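Local coordinates for protein cyanophycinase-like exopeptidase (actinobacterium SCGC AAA027-L06, PDB 6NQC) that is probably a serine exopeptidase of peptidase family S51, related to the cyanophycinases, that hydrolyses peptide bonds, at residues E33-L38 with K77-Q82; T130-P135 with S174-G179; I213-D218 with V240-G245. All coordinates share one frame; numbering follows the deposited sequence.

Contact 1: residues E33-L38 with K77-Q82. With SO4 (sulfate ion), chain B.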
loop_
_atom_site.group_PDB
_atom_site.type_symbol
_atom_site.label_atom_id
_atom_site.label_comp_id
_atom_site.label_asym_id
_atom_site.label_seq_id
_atom_site.Cartn_x
_atom_site.Cartn_y
_atom_site.Cartn_z
ATOM N N GLU A 33 -6.206 -5.705 -5.427
ATOM C CA GLU A 33 -6.302 -4.331 -5.889
ATOM C C GLU A 33 -7.147 -4.268 -7.161
ATOM O O GLU A 33 -7.117 -5.175 -8.003
ATOM C CB GLU A 33 -4.925 -3.724 -6.132
ATOM C CG GLU A 33 -4.133 -4.310 -7.310
ATOM C CD GLU A 33 -3.222 -5.441 -6.889
ATOM O OE1 GLU A 33 -3.723 -6.558 -6.783
ATOM O OE2 GLU A 33 -2.016 -5.196 -6.628
ATOM N N TYR A 34 -7.901 -3.167 -7.269
ATOM C CA TYR A 34 -8.648 -2.798 -8.467
ATOM C C TYR A 34 -9.750 -3.786 -8.802
ATOM O O TYR A 34 -10.292 -3.751 -9.923
ATOM C CB TYR A 34 -7.725 -2.610 -9.677
ATOM C CG TYR A 34 -6.519 -1.729 -9.430
ATOM C CD1 TYR A 34 -6.569 -0.731 -8.468
ATOM C CD2 TYR A 34 -5.336 -1.914 -10.125
ATOM C CE1 TYR A 34 -5.479 0.076 -8.208
ATOM C CE2 TYR A 34 -4.209 -1.085 -9.871
ATOM C CZ TYR A 34 -4.311 -0.085 -8.909
ATOM O OH TYR A 34 -3.249 0.748 -8.609
ATOM N N LEU A 35 -10.135 -4.659 -7.898
ATOM C CA LEU A 35 -11.174 -5.624 -8.260
ATOM C C LEU A 35 -12.526 -5.279 -7.635
ATOM O O LEU A 35 -12.600 -4.524 -6.650
ATOM C CB LEU A 35 -10.786 -7.055 -7.887
ATOM C CG LEU A 35 -9.619 -7.618 -8.715
ATOM C CD1 LEU A 35 -9.485 -9.115 -8.446
ATOM C CD2 LEU A 35 -9.726 -7.336 -10.218
ATOM N N PRO A 36 -13.629 -5.785 -8.204
ATOM C CA PRO A 36 -14.959 -5.397 -7.694
ATOM C C PRO A 36 -15.139 -5.587 -6.203
ATOM O O PRO A 36 -15.762 -4.733 -5.539
ATOM C CB PRO A 36 -15.913 -6.310 -8.491
ATOM C CG PRO A 36 -15.204 -6.562 -9.762
ATOM C CD PRO A 36 -13.719 -6.640 -9.402
ATOM N N ALA A 37 -14.550 -6.648 -5.647
ATOM C CA ALA A 37 -14.746 -6.968 -4.238
ATOM C C ALA A 37 -14.189 -5.894 -3.303
ATOM O O ALA A 37 -14.666 -5.766 -2.166
ATOM C CB ALA A 37 -14.092 -8.324 -3.921
ATOM N N LEU A 38 -13.186 -5.135 -3.747
ATOM C CA LEU A 38 -12.626 -4.029 -2.976
ATOM C C LEU A 38 -12.958 -2.678 -3.596
ATOM O O LEU A 38 -12.357 -1.656 -3.250
ATOM C CB LEU A 38 -11.112 -4.193 -2.829
ATOM C CG LEU A 38 -10.676 -5.340 -1.922
ATOM C CD1 LEU A 38 -9.152 -5.348 -1.812
ATOM C CD2 LEU A 38 -11.317 -5.212 -0.565
ATOM N N LYS A 77 -2.379 -1.185 -16.121
ATOM C CA LYS A 77 -3.034 0.066 -16.502
ATOM C C LYS A 77 -4.532 -0.127 -16.770
ATOM O O LYS A 77 -5.390 0.615 -16.244
ATOM C CB LYS A 77 -2.335 0.650 -17.732
ATOM C CG LYS A 77 -2.678 2.075 -18.067
ATOM C CD LYS A 77 -2.085 2.470 -19.420
ATOM C CE LYS A 77 -2.561 3.831 -19.840
ATOM N NZ LYS A 77 -1.592 4.518 -20.765
ATOM N N GLN A 78 -4.868 -1.150 -17.558
ATOM C CA GLN A 78 -6.251 -1.322 -17.978
ATOM C C GLN A 78 -7.109 -1.853 -16.839
ATOM O O GLN A 78 -8.263 -1.441 -16.678
ATOM C CB GLN A 78 -6.314 -2.256 -19.187
ATOM C CG GLN A 78 -6.513 -1.532 -20.513
ATOM C CD GLN A 78 -7.838 -0.744 -20.586
ATOM O OE1 GLN A 78 -8.947 -1.307 -20.485
ATOM N NE2 GLN A 78 -7.723 0.560 -20.759
ATOM N N LEU A 79 -6.557 -2.749 -16.018
ATOM C CA LEU A 79 -7.231 -3.154 -14.781
ATOM C C LEU A 79 -7.579 -1.946 -13.912
ATOM O O LEU A 79 -8.732 -1.778 -13.470
ATOM C CB LEU A 79 -6.328 -4.119 -14.019
ATOM C CG LEU A 79 -6.963 -4.988 -12.937
ATOM C CD1 LEU A 79 -8.047 -5.845 -13.534
ATOM C CD2 LEU A 79 -5.889 -5.847 -12.277
ATOM N N GLY A 80 -6.592 -1.089 -13.652
ATOM C CA GLY A 80 -6.843 0.089 -12.835
ATOM C C GLY A 80 -7.783 1.084 -13.492
ATOM O O GLY A 80 -8.615 1.699 -12.821
ATOM N N ARG A 81 -7.651 1.278 -14.795
ATOM C CA ARG A 81 -8.545 2.192 -15.483
ATOM C C ARG A 81 -9.989 1.717 -15.383
ATOM O O ARG A 81 -10.897 2.518 -15.136
ATOM C CB ARG A 81 -8.118 2.331 -16.943
ATOM C CG ARG A 81 -8.867 3.421 -17.706
ATOM C CD ARG A 81 -8.214 3.648 -19.069
ATOM N NE ARG A 81 -7.121 4.624 -19.032
ATOM C CZ ARG A 81 -6.333 4.898 -20.068
ATOM N NH1 ARG A 81 -6.513 4.258 -21.235
ATOM N NH2 ARG A 81 -5.376 5.814 -19.952
ATOM N N GLN A 82 -10.220 0.415 -15.543
ATOM C CA GLN A 82 -11.589 -0.099 -15.487
ATOM C C GLN A 82 -12.170 -0.008 -14.089
ATOM O O GLN A 82 -13.367 0.234 -13.933
ATOM C CB GLN A 82 -11.624 -1.541 -16.012
ATOM C CG GLN A 82 -11.231 -1.607 -17.492
ATOM C CD GLN A 82 -11.133 -3.030 -18.061
ATOM O OE1 GLN A 82 -11.101 -3.218 -19.290
ATOM N NE2 GLN A 82 -11.056 -4.020 -17.174
HETATM S S SO4 B . -3.521 8.196 -17.897
HETATM O O1 SO4 B . -2.345 7.922 -18.752
HETATM O O2 SO4 B . -4.751 8.159 -18.694
HETATM O O3 SO4 B . -3.405 9.536 -17.281
HETATM O O4 SO4 B . -3.626 7.137 -16.895
HETATM O O HOH W 1 -10.789 -3.667 -12.746
#

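Contact 2: residues T130-P135 with S174-G179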
loop_
_atom_site.group_PDB
_atom_site.type_symbol
_atom_site.label_atom_id
_atom_site.label_comp_id
_atom_site.label_asym_id
_atom_site.label_seq_id
_atom_site.Cartn_x
_atom_site.Cartn_y
_atom_site.Cartn_z
ATOM N N THR A 130 13.431 1.278 -5.968
ATOM C CA THR A 130 13.219 2.189 -7.082
ATOM C C THR A 130 12.706 3.545 -6.627
ATOM O O THR A 130 13.107 4.558 -7.209
ATOM C CB THR A 130 12.259 1.571 -8.110
ATOM O OG1 THR A 130 12.868 0.411 -8.705
ATOM C CG2 THR A 130 11.970 2.516 -9.201
ATOM N N LEU A 131 11.867 3.608 -5.584
ATOM C CA LEU A 131 11.306 4.883 -5.162
ATOM C C LEU A 131 11.940 5.469 -3.907
ATOM O O LEU A 131 11.684 6.649 -3.600
ATOM C CB LEU A 131 9.800 4.771 -4.913
ATOM C CG LEU A 131 8.998 4.308 -6.138
ATOM C CD1 LEU A 131 7.505 4.261 -5.836
ATOM C CD2 LEU A 131 9.308 5.154 -7.365
ATOM N N ILE A 132 12.705 4.686 -3.136
ATOM C CA ILE A 132 13.135 5.203 -1.830
ATOM C C ILE A 132 13.952 6.467 -2.046
ATOM O O ILE A 132 14.833 6.515 -2.915
ATOM C CB ILE A 132 13.931 4.143 -1.060
ATOM C CG1 ILE A 132 14.166 4.587 0.369
ATOM C CG2 ILE A 132 15.246 3.862 -1.789
ATOM C CD1 ILE A 132 14.730 3.466 1.285
ATOM N N ASN A 133 13.670 7.497 -1.251
ATOM C CA ASN A 133 14.442 8.737 -1.280
ATOM C C ASN A 133 14.479 9.359 -2.671
ATOM O O ASN A 133 15.504 9.899 -3.109
ATOM C CB ASN A 133 15.869 8.519 -0.775
ATOM C CG ASN A 133 15.906 7.960 0.603
ATOM O OD1 ASN A 133 14.984 8.179 1.399
ATOM N ND2 ASN A 133 16.955 7.234 0.912
ATOM N N THR A 134 13.330 9.340 -3.362
ATOM C CA THR A 134 13.246 9.989 -4.648
ATOM C C THR A 134 12.335 11.208 -4.537
ATOM O O THR A 134 11.487 11.295 -3.639
ATOM C CB THR A 134 12.671 9.084 -5.740
ATOM O OG1 THR A 134 11.351 8.687 -5.329
ATOM C CG2 THR A 134 13.518 7.875 -6.004
ATOM N N PRO A 135 12.421 12.133 -5.485
ATOM C CA PRO A 135 11.481 13.255 -5.458
ATOM C C PRO A 135 10.043 12.785 -5.574
ATOM O O PRO A 135 9.158 13.359 -4.942
ATOM C CB PRO A 135 11.925 14.118 -6.651
ATOM C CG PRO A 135 12.911 13.344 -7.410
ATOM C CD PRO A 135 13.468 12.283 -6.528
ATOM N N SER A 174 17.499 -7.260 5.337
ATOM C CA SER A 174 16.246 -6.747 4.796
ATOM C C SER A 174 16.514 -5.547 3.904
ATOM O O SER A 174 17.533 -4.854 4.043
ATOM C CB SER A 174 15.319 -6.368 5.942
ATOM O OG SER A 174 15.061 -7.537 6.723
ATOM N N THR A 175 15.613 -5.327 2.956
ATOM C CA THR A 175 15.599 -4.091 2.197
ATOM C C THR A 175 14.914 -2.981 2.995
ATOM O O THR A 175 13.901 -3.200 3.656
ATOM C CB THR A 175 14.867 -4.322 0.868
ATOM O OG1 THR A 175 15.557 -5.331 0.125
ATOM C CG2 THR A 175 14.783 -3.014 0.034
ATOM N N GLU A 176 15.487 -1.785 2.940
ATOM C CA GLU A 176 14.867 -0.617 3.545
ATOM C C GLU A 176 13.605 -0.217 2.779
ATOM O O GLU A 176 13.618 -0.058 1.561
ATOM C CB GLU A 176 15.878 0.528 3.565
ATOM C CG GLU A 176 15.390 1.813 4.194
ATOM C CD GLU A 176 16.522 2.847 4.376
ATOM O OE1 GLU A 176 17.712 2.456 4.291
ATOM O OE2 GLU A 176 16.212 4.046 4.601
ATOM N N GLY A 177 12.498 -0.087 3.503
ATOM C CA GLY A 177 11.266 0.428 2.962
ATOM C C GLY A 177 11.099 1.910 3.237
ATOM O O GLY A 177 12.019 2.608 3.658
ATOM N N PHE A 178 9.886 2.383 2.986
ATOM C CA PHE A 178 9.603 3.814 3.072
ATOM C C PHE A 178 9.401 4.260 4.509
ATOM O O PHE A 178 9.596 5.432 4.809
ATOM C CB PHE A 178 8.365 4.145 2.243
ATOM C CG PHE A 178 8.444 3.704 0.802
ATOM C CD1 PHE A 178 9.654 3.689 0.122
ATOM C CD2 PHE A 178 7.308 3.298 0.136
ATOM C CE1 PHE A 178 9.700 3.297 -1.198
ATOM C CE2 PHE A 178 7.353 2.883 -1.180
ATOM C CZ PHE A 178 8.505 2.912 -1.861
ATOM N N GLY A 179 8.993 3.349 5.405
ATOM C CA GLY A 179 8.964 3.612 6.828
ATOM C C GLY A 179 7.881 4.562 7.311
ATOM O O GLY A 179 8.085 5.255 8.291
#

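Contact 3: residues I213-D218 with V240-G245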
loop_
_atom_site.group_PDB
_atom_site.type_symbol
_atom_site.label_atom_id
_atom_site.label_comp_id
_atom_site.label_asym_id
_atom_site.label_seq_id
_atom_site.Cartn_x
_atom_site.Cartn_y
_atom_site.Cartn_z
ATOM N N ILE A 213 5.272 -4.553 15.852
ATOM C CA ILE A 213 4.010 -5.239 15.639
ATOM C C ILE A 213 4.007 -5.834 14.236
ATOM O O ILE A 213 4.345 -5.156 13.240
ATOM C CB ILE A 213 2.800 -4.299 15.830
ATOM C CG1 ILE A 213 2.720 -3.813 17.263
ATOM C CG2 ILE A 213 1.506 -5.021 15.349
ATOM C CD1 ILE A 213 1.768 -2.684 17.457
ATOM N N LEU A 214 3.649 -7.104 14.157
ATOM C CA LEU A 214 3.614 -7.851 12.909
ATOM C C LEU A 214 2.196 -8.336 12.700
ATOM O O LEU A 214 1.619 -8.987 13.590
ATOM C CB LEU A 214 4.564 -9.051 12.947
ATOM C CG LEU A 214 4.570 -9.941 11.719
ATOM C CD1 LEU A 214 5.127 -9.128 10.513
ATOM C CD2 LEU A 214 5.390 -11.203 11.905
ATOM N N ILE A 215 1.650 -8.077 11.508
ATOM C CA ILE A 215 0.285 -8.497 11.225
ATOM C C ILE A 215 0.259 -9.220 9.901
ATOM O O ILE A 215 1.081 -8.965 9.002
ATOM C CB ILE A 215 -0.723 -7.322 11.182
ATOM C CG1 ILE A 215 -0.454 -6.377 10.012
ATOM C CG2 ILE A 215 -0.621 -6.576 12.490
ATOM C CD1 ILE A 215 -1.524 -5.285 9.840
ATOM N N GLY A 216 -0.726 -10.092 9.757
ATOM C CA GLY A 216 -1.012 -10.734 8.492
ATOM C C GLY A 216 -2.364 -10.276 7.984
ATOM O O GLY A 216 -3.309 -10.118 8.762
ATOM N N ILE A 217 -2.449 -10.068 6.676
ATOM C CA ILE A 217 -3.693 -9.663 6.018
ATOM C C ILE A 217 -3.988 -10.706 4.951
ATOM O O ILE A 217 -3.173 -10.923 4.045
ATOM C CB ILE A 217 -3.590 -8.255 5.420
ATOM C CG1 ILE A 217 -3.242 -7.250 6.544
ATOM C CG2 ILE A 217 -4.919 -7.855 4.756
ATOM C CD1 ILE A 217 -3.051 -5.803 6.027
ATOM N N ASP A 218 -5.138 -11.369 5.085
ATOM C CA ASP A 218 -5.580 -12.351 4.112
ATOM C C ASP A 218 -5.853 -11.717 2.742
ATOM O O ASP A 218 -6.028 -10.496 2.599
ATOM C CB ASP A 218 -6.885 -13.037 4.550
ATOM C CG ASP A 218 -6.688 -14.038 5.670
ATOM O OD1 ASP A 218 -5.537 -14.408 5.916
ATOM O OD2 ASP A 218 -7.678 -14.433 6.305
ATOM N N VAL A 240 -7.671 -10.320 9.340
ATOM C CA VAL A 240 -6.390 -9.738 9.704
ATOM C C VAL A 240 -5.918 -10.466 10.952
ATOM O O VAL A 240 -6.670 -10.592 11.931
ATOM C CB VAL A 240 -6.502 -8.235 9.981
ATOM C CG1 VAL A 240 -5.207 -7.710 10.591
ATOM C CG2 VAL A 240 -6.851 -7.504 8.712
ATOM N N HIS A 241 -4.671 -10.898 10.935
ATOM C CA HIS A 241 -4.074 -11.665 12.015
ATOM C C HIS A 241 -3.030 -10.835 12.737
ATOM O O HIS A 241 -2.087 -10.321 12.120
ATOM C CB HIS A 241 -3.459 -12.936 11.444
ATOM C CG HIS A 241 -4.367 -13.650 10.509
ATOM N ND1 HIS A 241 -5.118 -14.743 10.892
ATOM C CD2 HIS A 241 -4.684 -13.409 9.214
ATOM C CE1 HIS A 241 -5.843 -15.158 9.871
ATOM N NE2 HIS A 241 -5.596 -14.369 8.840
ATOM N N ILE A 242 -3.227 -10.676 14.041
ATOM C CA ILE A 242 -2.205 -10.061 14.888
ATOM C C ILE A 242 -1.216 -11.144 15.277
ATOM O O ILE A 242 -1.569 -12.098 15.964
ATOM C CB ILE A 242 -2.834 -9.407 16.120
ATOM C CG1 ILE A 242 -3.999 -8.523 15.702
ATOM C CG2 ILE A 242 -1.784 -8.624 16.908
ATOM C CD1 ILE A 242 -3.698 -7.608 14.498
ATOM N N LEU A 243 0.042 -10.992 14.860
ATOM C CA LEU A 243 1.001 -12.088 14.999
ATOM C C LEU A 243 2.050 -11.873 16.078
ATOM O O LEU A 243 2.404 -12.829 16.771
ATOM C CB LEU A 243 1.729 -12.337 13.666
ATOM C CG LEU A 243 0.809 -12.641 12.485
ATOM C CD1 LEU A 243 1.597 -12.768 11.228
ATOM C CD2 LEU A 243 0.013 -13.907 12.733
ATOM N N LYS A 244 2.565 -10.656 16.216
ATOM C CA LYS A 244 3.668 -10.364 17.126
ATOM C C LYS A 244 3.561 -8.914 17.556
ATOM O O LYS A 244 3.095 -8.062 16.788
ATOM C CB LYS A 244 5.026 -10.630 16.459
ATOM C CG LYS A 244 6.181 -10.393 17.375
ATOM C CD LYS A 244 7.446 -11.012 16.837
ATOM C CE LYS A 244 8.281 -9.981 16.119
ATOM N NZ LYS A 244 8.740 -10.494 14.824
ATOM N N GLY A 245 4.029 -8.640 18.791
ATOM C CA GLY A 245 4.032 -7.322 19.381
ATOM C C GLY A 245 2.735 -6.929 20.062
ATOM O O GLY A 245 2.706 -5.904 20.754
#

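Contact 1: residues E33-L38 with K77-Q82
Tyr34, in the loop between strand 26-29 and helix 39-51, lays its ring on the backbone of helix 70-87 at Gly80, where the two segments come closest (5.5 Å between Tyr34 CA and Gly80 CA). The interaction is a CH-pi contact: Gly80 CA sits 4.1 Å from the centroid of the Tyr34 ring and 26° off the ring normal, displaced toward the rim on the CD2 side, with 3.7 Å between Tyr34 CD2 and Gly80 CA. Glycine has no side chain to hold the ring off the helix. The opposite ring face carries Glu33 CG, so the phenol is sandwiched between its chain neighbour and the helix. Beyond the segments, the ring also meets that of Tyr118.

Apolar packing continues at Leu79. Leu79 turns CG away from its own backbone N, beside the carbonyl carbon (chi1 -162°), which carries the side chain to the loop, where CG lies 4.1 Å from Tyr34 CB. One branch, Leu79 CD1, meets Leu35 CD2 at 4.0 Å, the two chains crossing obliquely; Leu35 leaves its backbone pointing away, and only its tip returns to the helix.

Polar links across the two segments are indirect. One water donates to both Tyr34 O and Leu79 O, 2.9 Å from each, joining two backbone acceptors that could not bond to one another. Just past the segment, Gln83 NE2 gives a direct bond to Leu35 O. On another side of the helix Arg81 NH2 donates to sulfate O2 (2.7 Å, N-H...O angle 131°), with the ion at the edge of the guanidinium; this sulfate, probably from the crystallisation liquor, is also bound by Phe93 N.

The chemistry implies a loop seated by a ring on bare helix backbone and by leucine contacts, with water at Tyr34 O and Gln83 at Leu35 O.

Contact 2: residues T130-P135 with S174-G179
Ile132 meets Glu176 and Phe178 where helix 124-131 gives way to a type II beta turn, Leu131 to Thr134, that leads into helix 135-145; the facing segment includes strand 175-176, one strand of a small two-stranded antiparallel sheet with strand 163-164. From the backbone outward, Ile132 CB comes first, 4.3 Å from Phe178 CE1. CG1 stands anti to the backbone N (chi1 -170°) and the chain stays extended, carrying CD1 across to the other segment. There CD1 crosses the Glu176 chain at about a right angle, 3.4 Å from Glu176 CG, and also lies 3.7 Å from Gly177 O. The methyl thus lies against Glu176 CG and the carboxylate carbon CD beyond it.

Phe178 turns its ring edge to the turn, with Ile132 N near the ring plane and 3.8 Å from Phe178 CE1. Leu131 CB approaches Phe178 CZ at 3.8 Å, and beyond the segments Trp137 stacks on the same ring, so the helix end and the start of the next helix both pack against it. Within the turn, Thr134 OG1 donates to Leu131 O at 2.7 Å, tilted 29° from the carbonyl plane, and also caps Trp137 N.

Contact 3: residues I213-D218 with V240-G245
Asp218 and His241 join their side chains at the end of an antiparallel strand pair: His241 NE2 donates to Asp218 OD1 (2.9 Å, N-H...O angle 142°), with a longer, weak bond to OD2. His241 CG stands beside its backbone N (chi1 -47°), swinging the ring toward Asp218. The nitrogen reaches OD1 from above the carboxylate plane, and ring and carboxylate are turned 56° apart, while the carboxylate lies at the ring edge. Asp218 OD2 also accepts from Lys239 N, so both oxygens of this buried group have a donor, which would favour the charged form.

Gly216 and His241 form a hydrogen-bonded pair in which both N-H and both C=O are used: Gly216 N to His241 O and His241 N to Gly216 O are each 2.7 Å. The register slips by one residue between Leu214 and Ile215, leaving Leu214 opposite both Leu243 and Lys244, a classic beta bulge near one end of the inner strands of a four-stranded mixed sheet. Leu214 O takes two donors, Leu243 N at 2.8 Å and Lys244 N at 3.3 Å, the latter in the carbonyl plane on a lone pair. Leu214 N is satisfied by Lys244 O at 2.9 Å, and Lys244 NZ by a salt bridge to Asp211.

On the face of Ile215, Ile217, Val240 and Ile242, packing is apolar, with Ile215 CG2 3.8 Å from Ile242 CD1.

Overall arrangement
From the N terminus, contact 1 comes first, closing the span from the loop after strand 26-29 to helix 70-87, beside the large mixed sheet. Contact 2 follows, bringing the turn between helices 124-131 and 135-145 against strand 175-176 of the small two-stranded sheet. Contact 3 comes last, pairing strands 213-217 and 240-244 of the separate four-stranded sheet; the excursion between them supplies strands 221-225 and 232-236 to the large sheet. The three closures are in series, neither nesting nor crossing. Contacts 1 and 2 lie on opposite sides of the chain's centre, their centres about 25 Å apart, and contact 3 lies about 26 and 22 Å from them respectively, centre to centre.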